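Local coordinates for protein PLP-Dependent L-Arginine Hydroxylase MppP (Streptomyces wadayamensis, PDB 5BK7) that oxidises L-arginine with pyridoxal 5'-phosphate as cofactor, acting as an oxidase rather than an oxygenase, at residues P46-E51 / I258-R263; R212-E217 / E237-P242. The protein carries 1 engineered substitution. All coordinates share one frame; numbering follows the deposited sequence.

Contact 1. Residues P46-E51 / I258-R263; sequences PVLWAE and ILALIR
Glu51 and Arg263 reach toward each other from opposite directions and join in a two-pronged, end-on salt bridge. Arg263 NH1 lies 2.8 Å from Glu51 OE2, while Arg263 NH2 lies 2.9 Å from Glu51 OE1. Both oxygens are met on their syn side; the two planes are only 17° apart, but the nitrogens approach tilted out of the carboxylate plane. Glutamate suits this place because its fully extended chain carries the carboxylate across the gap; Arg263 bends at chi3 (69°), turning its guanidinium edge to meet it.

Beside the ion pair the two methyls of Leu48 do different work. CD1 meets Leu261 CD1 at 3.9 Å, the two side chains crossing at about a right angle. The other branch, CD2, lies at the edge of the guanidinium, 3.9 Å from Arg263 NH2, and 4.4 Å from Ala260 CB. The small Ala260 leaves room for this leucine where helices 45-54 and 256-291 pass with segment axes 9.8 Å apart at 123°. Pro46 and Trp49, meanwhile, pack on the second subunit.

Glu51 OE2 also pairs with Arg55, and Arg263 NH1 with Glu63. The close approach of Arg263 and Arg55 is probably offset by the two carboxylates, which should keep Glu51 and Arg263 ionised, and the paired bonds restrain rotation of both groups while satisfying a buried arginine.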
ATOM      1  N   PRO A  46      13.633  -4.396  18.633  1.00 25.96           N
ATOM      2  CA  PRO A  46      14.552  -5.499  18.260  1.00 28.67           C
ATOM      3  C   PRO A  46      14.039  -6.881  18.654  1.00 30.32           C
ATOM      4  O   PRO A  46      14.129  -7.869  17.893  1.00 31.95           O
ATOM      5  CB  PRO A  46      15.833  -5.125  19.009  1.00 26.74           C
ATOM      6  CG  PRO A  46      15.803  -3.626  19.034  1.00 27.80           C
ATOM      7  CD  PRO A  46      14.345  -3.360  19.380  1.00 26.44           C
ATOM      8  N   VAL A  47      13.423  -6.947  19.818  1.00 27.01           N
ATOM      9  CA  VAL A  47      12.826  -8.194  20.262  1.00 30.63           C
ATOM     10  C   VAL A  47      11.679  -8.581  19.336  1.00 31.87           C
ATOM     11  O   VAL A  47      11.607  -9.716  18.847  1.00 35.07           O
ATOM     12  CB  VAL A  47      12.376  -8.052  21.735  1.00 36.14           C
ATOM     13  CG1 VAL A  47      11.637  -9.305  22.224  1.00 32.39           C
ATOM     14  CG2 VAL A  47      13.592  -7.734  22.629  1.00 28.73           C
ATOM     15  N   LEU A  48      10.761  -7.643  19.082  1.00 31.21           N
ATOM     16  CA  LEU A  48       9.650  -7.905  18.166  1.00 29.65           C
ATOM     17  C   LEU A  48      10.158  -8.285  16.771  1.00 31.42           C
ATOM     18  O   LEU A  48       9.555  -9.134  16.081  1.00 27.31           O
ATOM     19  CB  LEU A  48       8.750  -6.673  18.097  1.00 32.01           C
ATOM     20  CG  LEU A  48       8.075  -6.247  19.410  1.00 30.73           C
ATOM     21  CD1 LEU A  48       7.505  -4.843  19.318  1.00 28.91           C
ATOM     22  CD2 LEU A  48       7.005  -7.260  19.737  1.00 27.15           C
ATOM     23  N   TRP A  49      11.258  -7.645  16.331  1.00 33.42           N
ATOM     24  CA  TRP A  49      11.851  -7.959  15.025  1.00 32.94           C
ATOM     25  C   TRP A  49      12.267  -9.425  14.981  1.00 37.54           C
ATOM     26  O   TRP A  49      11.941 -10.159  14.040  1.00 33.07           O
ATOM     27  CB  TRP A  49      13.061  -7.048  14.755  1.00 28.27           C
ATOM     28  CG  TRP A  49      13.606  -7.255  13.368  1.00 35.21           C
ATOM     29  CD1 TRP A  49      14.203  -8.403  12.866  1.00 31.64           C
ATOM     30  CD2 TRP A  49      13.595  -6.309  12.289  1.00 35.54           C
ATOM     31  NE1 TRP A  49      14.540  -8.216  11.552  1.00 33.08           N
ATOM     32  CE2 TRP A  49      14.203  -6.941  11.174  1.00 33.46           C
ATOM     33  CE3 TRP A  49      13.135  -4.985  12.154  1.00 29.06           C
ATOM     34  CZ2 TRP A  49      14.354  -6.298   9.948  1.00 28.43           C
ATOM     35  CZ3 TRP A  49      13.306  -4.347  10.947  1.00 29.01           C
ATOM     36  CH2 TRP A  49      13.904  -5.003   9.852  1.00 34.80           C
ATOM     37  N   ALA A  50      12.959  -9.877  16.031  1.00 33.75           N
ATOM     38  CA  ALA A  50      13.364 -11.273  16.098  1.00 33.61           C
ATOM     39  C   ALA A  50      12.166 -12.206  16.231  1.00 33.76           C
ATOM     40  O   ALA A  50      12.195 -13.318  15.713  1.00 34.51           O
ATOM     41  CB  ALA A  50      14.346 -11.446  17.251  1.00 34.49           C
ATOM     42  N   GLU A  51      11.088 -11.770  16.879  1.00 37.30           N
ATOM     43  CA  GLU A  51       9.859 -12.562  16.837  1.00 33.50           C
ATOM     44  C   GLU A  51       9.338 -12.647  15.423  1.00 35.33           C
ATOM     45  O   GLU A  51       8.924 -13.719  14.964  1.00 36.99           O
ATOM     46  CB  GLU A  51       8.772 -11.973  17.753  1.00 31.95           C
ATOM     47  CG  GLU A  51       7.450 -12.798  17.754  1.00 36.12           C
ATOM     48  CD  GLU A  51       6.331 -12.173  18.602  1.00 41.00           C
ATOM     49  OE1 GLU A  51       6.578 -11.126  19.271  1.00 34.07           O
ATOM     50  OE2 GLU A  51       5.206 -12.759  18.604  1.00 39.20           O
ATOM     51  N   ILE A 258       4.810  -5.072  11.437  1.00 26.75           N
ATOM     52  CA  ILE A 258       3.681  -4.153  11.597  1.00 27.46           C
ATOM     53  C   ILE A 258       2.562  -4.880  12.319  1.00 23.62           C
ATOM     54  O   ILE A 258       1.964  -4.347  13.250  1.00 25.06           O
ATOM     55  CB  ILE A 258       3.242  -3.572  10.227  1.00 24.97           C
ATOM     56  CG1 ILE A 258       4.322  -2.597   9.712  1.00 29.42           C
ATOM     57  CG2 ILE A 258       1.939  -2.769  10.307  1.00 23.92           C
ATOM     58  CD1 ILE A 258       4.048  -2.027   8.266  1.00 25.89           C
ATOM     59  N   LEU A 259       2.349  -6.153  11.976  1.00 22.28           N
ATOM     60  CA  LEU A 259       1.299  -6.934  12.616  1.00 23.43           C
ATOM     61  C   LEU A 259       1.597  -7.168  14.100  1.00 28.89           C
ATOM     62  O   LEU A 259       0.689  -7.139  14.939  1.00 23.87           O
ATOM     63  CB  LEU A 259       1.153  -8.267  11.899  1.00 22.81           C
ATOM     64  CG  LEU A 259       0.026  -8.640  10.955  1.00 34.60           C
ATOM     65  CD1 LEU A 259      -0.571  -7.448  10.382  1.00 33.92           C
ATOM     66  CD2 LEU A 259       0.579  -9.573   9.845  1.00 28.06           C
ATOM     67  N   ALA A 260       2.861  -7.426  14.446  1.00 25.82           N
ATOM     68  CA  ALA A 260       3.243  -7.462  15.855  1.00 31.40           C
ATOM     69  C   ALA A 260       2.943  -6.131  16.555  1.00 30.77           C
ATOM     70  O   ALA A 260       2.424  -6.112  17.685  1.00 28.66           O
ATOM     71  CB  ALA A 260       4.740  -7.825  15.959  1.00 29.18           C
ATOM     72  N   LEU A 261       3.298  -5.002  15.910  1.00 27.21           N
ATOM     73  CA  LEU A 261       3.100  -3.685  16.520  1.00 27.14           C
ATOM     74  C   LEU A 261       1.632  -3.460  16.815  1.00 27.40           C
ATOM     75  O   LEU A 261       1.266  -2.959  17.888  1.00 28.31           O
ATOM     76  CB  LEU A 261       3.627  -2.587  15.586  1.00 24.23           C
ATOM     77  CG  LEU A 261       4.870  -1.752  15.904  1.00 26.14           C
ATOM     78  CD1 LEU A 261       5.673  -2.372  16.990  1.00 30.34           C
ATOM     79  CD2 LEU A 261       5.784  -1.515  14.726  1.00 27.10           C
ATOM     80  N   ILE A 262       0.776  -3.824  15.865  1.00 23.26           N
ATOM     81  CA  ILE A 262      -0.645  -3.677  16.063  1.00 25.20           C
ATOM     82  C   ILE A 262      -1.075  -4.464  17.279  1.00 23.78           C
ATOM     83  O   ILE A 262      -1.866  -3.986  18.113  1.00 28.14           O
ATOM     84  CB  ILE A 262      -1.401  -4.111  14.798  1.00 24.10           C
ATOM     85  CG1 ILE A 262      -1.188  -3.073  13.671  1.00 22.43           C
ATOM     86  CG2 ILE A 262      -2.897  -4.252  15.111  1.00 23.07           C
ATOM     87  CD1 ILE A 262      -1.670  -3.572  12.294  1.00 23.46           C
ATOM     88  N   ARG A 263      -0.601  -5.688  17.375  1.00 23.50           N
ATOM     89  CA  ARG A 263      -0.969  -6.562  18.472  1.00 26.89           C
ATOM     90  C   ARG A 263      -0.575  -5.942  19.792  1.00 30.10           C
ATOM     91  O   ARG A 263      -1.356  -5.961  20.730  1.00 27.35           O
ATOM     92  CB  ARG A 263      -0.295  -7.920  18.298  1.00 28.24           C
ATOM     93  CG  ARG A 263      -0.578  -8.929  19.403  1.00 30.09           C
ATOM     94  CD  ARG A 263       0.378 -10.100  19.289  1.00 31.11           C
ATOM     95  NE  ARG A 263       1.723  -9.660  19.623  1.00 32.57           N
ATOM     96  CZ  ARG A 263       2.829 -10.279  19.238  1.00 30.61           C
ATOM     97  NH1 ARG A 263       2.753 -11.405  18.523  1.00 32.48           N
ATOM     98  NH2 ARG A 263       4.010  -9.776  19.571  1.00 27.14           N
TER

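Contact 2. Residues R212-E217 / E237-P242; sequences RWVVIE and EDIGLP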
ATOM      1  N   ARG A 212     -25.099  -8.784   1.441  1.00 33.03           N
ATOM      2  CA  ARG A 212     -23.720  -8.719   0.959  1.00 27.11           C
ATOM      3  C   ARG A 212     -23.010  -7.561   1.655  1.00 27.89           C
ATOM      4  O   ARG A 212     -23.513  -6.425   1.603  1.00 27.74           O
ATOM      5  CB  ARG A 212     -23.702  -8.498  -0.545  1.00 30.92           C
ATOM      6  CG  ARG A 212     -24.299  -9.642  -1.399  1.00 27.62           C
ATOM      7  CD  ARG A 212     -23.726  -9.616  -2.791  1.00 34.26           C
ATOM      8  NE  ARG A 212     -24.258  -8.545  -3.634  1.00 28.50           N
ATOM      9  CZ  ARG A 212     -23.576  -7.893  -4.579  1.00 43.16           C
ATOM     10  NH1 ARG A 212     -24.191  -6.935  -5.262  1.00 40.85           N
ATOM     11  NH2 ARG A 212     -22.288  -8.154  -4.825  1.00 40.34           N
ATOM     12  N   TRP A 213     -21.862  -7.815   2.324  1.00 23.00           N
ATOM     13  CA  TRP A 213     -21.206  -6.740   3.065  1.00 26.72           C
ATOM     14  C   TRP A 213     -19.679  -6.789   2.974  1.00 22.62           C
ATOM     15  O   TRP A 213     -19.053  -7.852   2.874  1.00 25.80           O
ATOM     16  CB  TRP A 213     -21.616  -6.729   4.579  1.00 25.87           C
ATOM     17  CG  TRP A 213     -21.299  -7.961   5.357  1.00 23.14           C
ATOM     18  CD1 TRP A 213     -22.153  -8.958   5.633  1.00 23.86           C
ATOM     19  CD2 TRP A 213     -20.028  -8.333   5.954  1.00 27.51           C
ATOM     20  NE1 TRP A 213     -21.522  -9.941   6.367  1.00 27.39           N
ATOM     21  CE2 TRP A 213     -20.213  -9.599   6.566  1.00 24.98           C
ATOM     22  CE3 TRP A 213     -18.766  -7.723   6.036  1.00 21.32           C
ATOM     23  CZ2 TRP A 213     -19.195 -10.258   7.287  1.00 23.39           C
ATOM     24  CZ3 TRP A 213     -17.744  -8.392   6.720  1.00 22.55           C
ATOM     25  CH2 TRP A 213     -17.967  -9.659   7.328  1.00 22.73           C
ATOM     26  N   VAL A 214     -19.097  -5.598   3.102  1.00 20.74           N
ATOM     27  CA  VAL A 214     -17.663  -5.367   3.258  1.00 23.99           C
ATOM     28  C   VAL A 214     -17.465  -4.297   4.324  1.00 23.68           C
ATOM     29  O   VAL A 214     -18.119  -3.246   4.287  1.00 22.67           O
ATOM     30  CB  VAL A 214     -16.999  -4.871   1.957  1.00 25.59           C
ATOM     31  CG1 VAL A 214     -15.452  -4.506   2.236  1.00 27.58           C
ATOM     32  CG2 VAL A 214     -17.166  -5.885   0.877  1.00 34.25           C
ATOM     33  N   VAL A 215     -16.495  -4.527   5.211  1.00 19.52           N
ATOM     34  CA  VAL A 215     -16.001  -3.522   6.141  1.00 21.67           C
ATOM     35  C   VAL A 215     -14.505  -3.325   5.919  1.00 19.58           C
ATOM     36  O   VAL A 215     -13.755  -4.296   5.754  1.00 25.54           O
ATOM     37  CB  VAL A 215     -16.291  -3.931   7.606  1.00 15.71           C
ATOM     38  CG1 VAL A 215     -15.868  -2.865   8.549  1.00 16.54           C
ATOM     39  CG2 VAL A 215     -17.778  -4.262   7.787  1.00 22.16           C
ATOM     40  N   ILE A 216     -14.075  -2.061   5.988  1.00 19.23           N
ATOM     41  CA  ILE A 216     -12.656  -1.656   6.015  1.00 21.07           C
ATOM     42  C   ILE A 216     -12.378  -1.076   7.399  1.00 19.61           C
ATOM     43  O   ILE A 216     -12.854   0.005   7.732  1.00 15.19           O
ATOM     44  CB  ILE A 216     -12.313  -0.628   4.926  1.00 20.15           C
ATOM     45  CG1 ILE A 216     -12.593  -1.181   3.524  1.00 23.24           C
ATOM     46  CG2 ILE A 216     -10.878  -0.213   5.023  1.00 24.50           C
ATOM     47  CD1 ILE A 216     -12.487  -0.094   2.429  1.00 27.61           C
ATOM     48  N   GLU A 217     -11.682  -1.847   8.228  1.00 19.61           N
ATOM     49  CA  GLU A 217     -11.142  -1.417   9.507  1.00 21.35           C
ATOM     50  C   GLU A 217      -9.767  -0.786   9.261  1.00 23.91           C
ATOM     51  O   GLU A 217      -9.167  -0.971   8.200  1.00 20.63           O
ATOM     52  CB  GLU A 217     -11.012  -2.600  10.456  1.00 20.88           C
ATOM     53  CG  GLU A 217     -12.253  -3.476  10.564  1.00 25.17           C
ATOM     54  CD  GLU A 217     -13.202  -2.968  11.655  1.00 23.65           C
ATOM     55  OE1 GLU A 217     -14.269  -3.602  11.869  1.00 17.75           O
ATOM     56  OE2 GLU A 217     -12.859  -1.915  12.250  1.00 23.37           O
ATOM     57  N   GLU A 237     -19.093 -13.908   2.948  1.00 31.41           N
ATOM     58  CA  GLU A 237     -18.732 -15.036   2.090  1.00 30.97           C
ATOM     59  C   GLU A 237     -19.376 -14.930   0.709  1.00 35.24           C
ATOM     60  O   GLU A 237     -18.811 -15.406  -0.280  1.00 39.73           O
ATOM     61  CB  GLU A 237     -19.136 -16.349   2.737  1.00 33.24           C
ATOM     62  CG  GLU A 237     -18.411 -16.772   3.982  1.00 49.66           C
ATOM     63  CD  GLU A 237     -19.164 -17.882   4.709  1.00 50.81           C
ATOM     64  OE1 GLU A 237     -20.324 -17.636   5.143  1.00 48.60           O
ATOM     65  OE2 GLU A 237     -18.608 -18.997   4.823  1.00 58.38           O
ATOM     66  N   ASP A 238     -20.555 -14.318   0.613  1.00 36.85           N
ATOM     67  CA  ASP A 238     -21.259 -14.175  -0.652  1.00 43.19           C
ATOM     68  C   ASP A 238     -21.010 -12.824  -1.309  1.00 46.44           C
ATOM     69  O   ASP A 238     -21.858 -12.335  -2.058  1.00 40.76           O
ATOM     70  CB  ASP A 238     -22.760 -14.385  -0.438  1.00 62.79           C
ATOM     71  CG  ASP A 238     -23.394 -13.354   0.544  1.00 41.87           C
ATOM     72  OD1 ASP A 238     -22.649 -12.608   1.234  1.00 32.97           O
ATOM     73  OD2 ASP A 238     -24.646 -13.315   0.628  1.00 35.54           O
ATOM     74  N   ILE A 239     -19.865 -12.193  -1.058  1.00 44.27           N
ATOM     75  CA  ILE A 239     -19.736 -10.787  -1.441  1.00 35.10           C
ATOM     76  C   ILE A 239     -19.930 -10.627  -2.941  1.00 32.98           C
ATOM     77  O   ILE A 239     -20.548  -9.656  -3.395  1.00 31.36           O
ATOM     78  CB  ILE A 239     -18.391 -10.204  -0.974  1.00 31.42           C
ATOM     79  CG1 ILE A 239     -18.254  -8.739  -1.428  1.00 31.35           C
ATOM     80  CG2 ILE A 239     -17.246 -11.033  -1.503  1.00 32.35           C
ATOM     81  CD1 ILE A 239     -19.336  -7.779  -0.854  1.00 30.27           C
ATOM     82  N   GLY A 240     -19.404 -11.564  -3.733  1.00 37.08           N
ATOM     83  CA  GLY A 240     -19.633 -11.535  -5.166  1.00 45.11           C
ATOM     84  C   GLY A 240     -18.969 -10.383  -5.882  1.00 38.40           C
ATOM     85  O   GLY A 240     -19.470  -9.927  -6.917  1.00 36.76           O
ATOM     86  N   LEU A 241     -17.881  -9.860  -5.321  1.00 33.75           N
ATOM     87  CA  LEU A 241     -16.993  -8.866  -5.881  1.00 26.39           C
ATOM     88  C   LEU A 241     -15.600  -9.487  -5.918  1.00 29.59           C
ATOM     89  O   LEU A 241     -15.255 -10.266  -5.014  1.00 30.15           O
ATOM     90  CB  LEU A 241     -16.986  -7.598  -5.026  1.00 39.26           C
ATOM     91  CG  LEU A 241     -17.921  -6.374  -5.131  1.00 39.82           C
ATOM     92  CD1 LEU A 241     -19.182  -6.519  -5.996  1.00 33.76           C
ATOM     93  CD2 LEU A 241     -18.270  -5.902  -3.743  1.00 68.02           C
ATOM     94  N   PRO A 242     -14.789  -9.223  -6.962  1.00 32.86           N
ATOM     95  CA  PRO A 242     -13.468  -9.867  -7.052  1.00 24.04           C
ATOM     96  C   PRO A 242     -12.435  -9.387  -6.031  1.00 29.35           C
ATOM     97  O   PRO A 242     -11.245  -9.267  -6.355  1.00 32.45           O
ATOM     98  CB  PRO A 242     -13.042  -9.515  -8.475  1.00 28.69           C
ATOM     99  CG  PRO A 242     -13.688  -8.210  -8.726  1.00 34.74           C
ATOM    100  CD  PRO A 242     -15.059  -8.393  -8.154  1.00 34.06           C
TER
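Ile239 and Val214 meet in the tightest spot of this contact. Ile239 CD1 comes within 3.4 Å of Val214 CG2, closer than carbons usually pack, and it also lies 3.7 Å from the backbone Trp213 O. The CA–CB bond of Ile239 points away from the strand, yet with CG1 anti to the backbone N (chi1 178°), a turn at chi2 brings CD1 to Val214. Branched aliphatic residues fit here: valine suits a strand of the central sheet, and isoleucine has the extra carbon needed to reach it. Trp213 turns the other way, onto helix 202-209.

Arg212 links this apolar part to the open side. Its chain runs over the loop, with CD 3.4 Å from Asp238 O, then bends at chi3 and sends NH2 to Ile239 O at 2.7 Å. The bond is short and fairly straight (160° at the hydrogen), the acceptor close to the guanidinium plane and the donor nearly in line with the carbonyl. Leu241 CD1 lies at the same guanidinium's edge, 3.7 Å from NH2, and Leu241 also packs on Leu101 of helix 90-102.

Toward solvent the fit slackens. Asp238 is exposed and does not pair with the arginine: its OD2 is 6.4 Å from Arg212 NE, and OD1 bonds Ser236 instead. Gly240, also exposed, takes a positive phi (68°), a turn that glycine adopts with little strain.

The arginine therefore works chiefly as a multiple donor to backbone carbonyls: NH2 ties the loop after strand 231-235 to residues 212-217, and NH1 holds Gly182 O, just before strand 184-188, while any attraction to Asp238 is probably weak and long-range.

The two contacts have centres 29 Å apart, and their nearest atoms, about 9 Å apart, do not touch. In sequence both segments of contact 2 fall between those of contact 1. Contact 2 lies at the end of an inner strand of the seven-stranded sheet, with the Val214 side chain about 12 Å from a bound PLP–arginine adduct; contact 1 joins two helices near the subunit interface, away from the annotated sites. The chain between residues 237-242 and 258-263 includes Ser248 to Leu252, which line an adduct pocket. That pocket segment thus lies in sequence between the later segments of the two contacts, though neither contact touches the ligand.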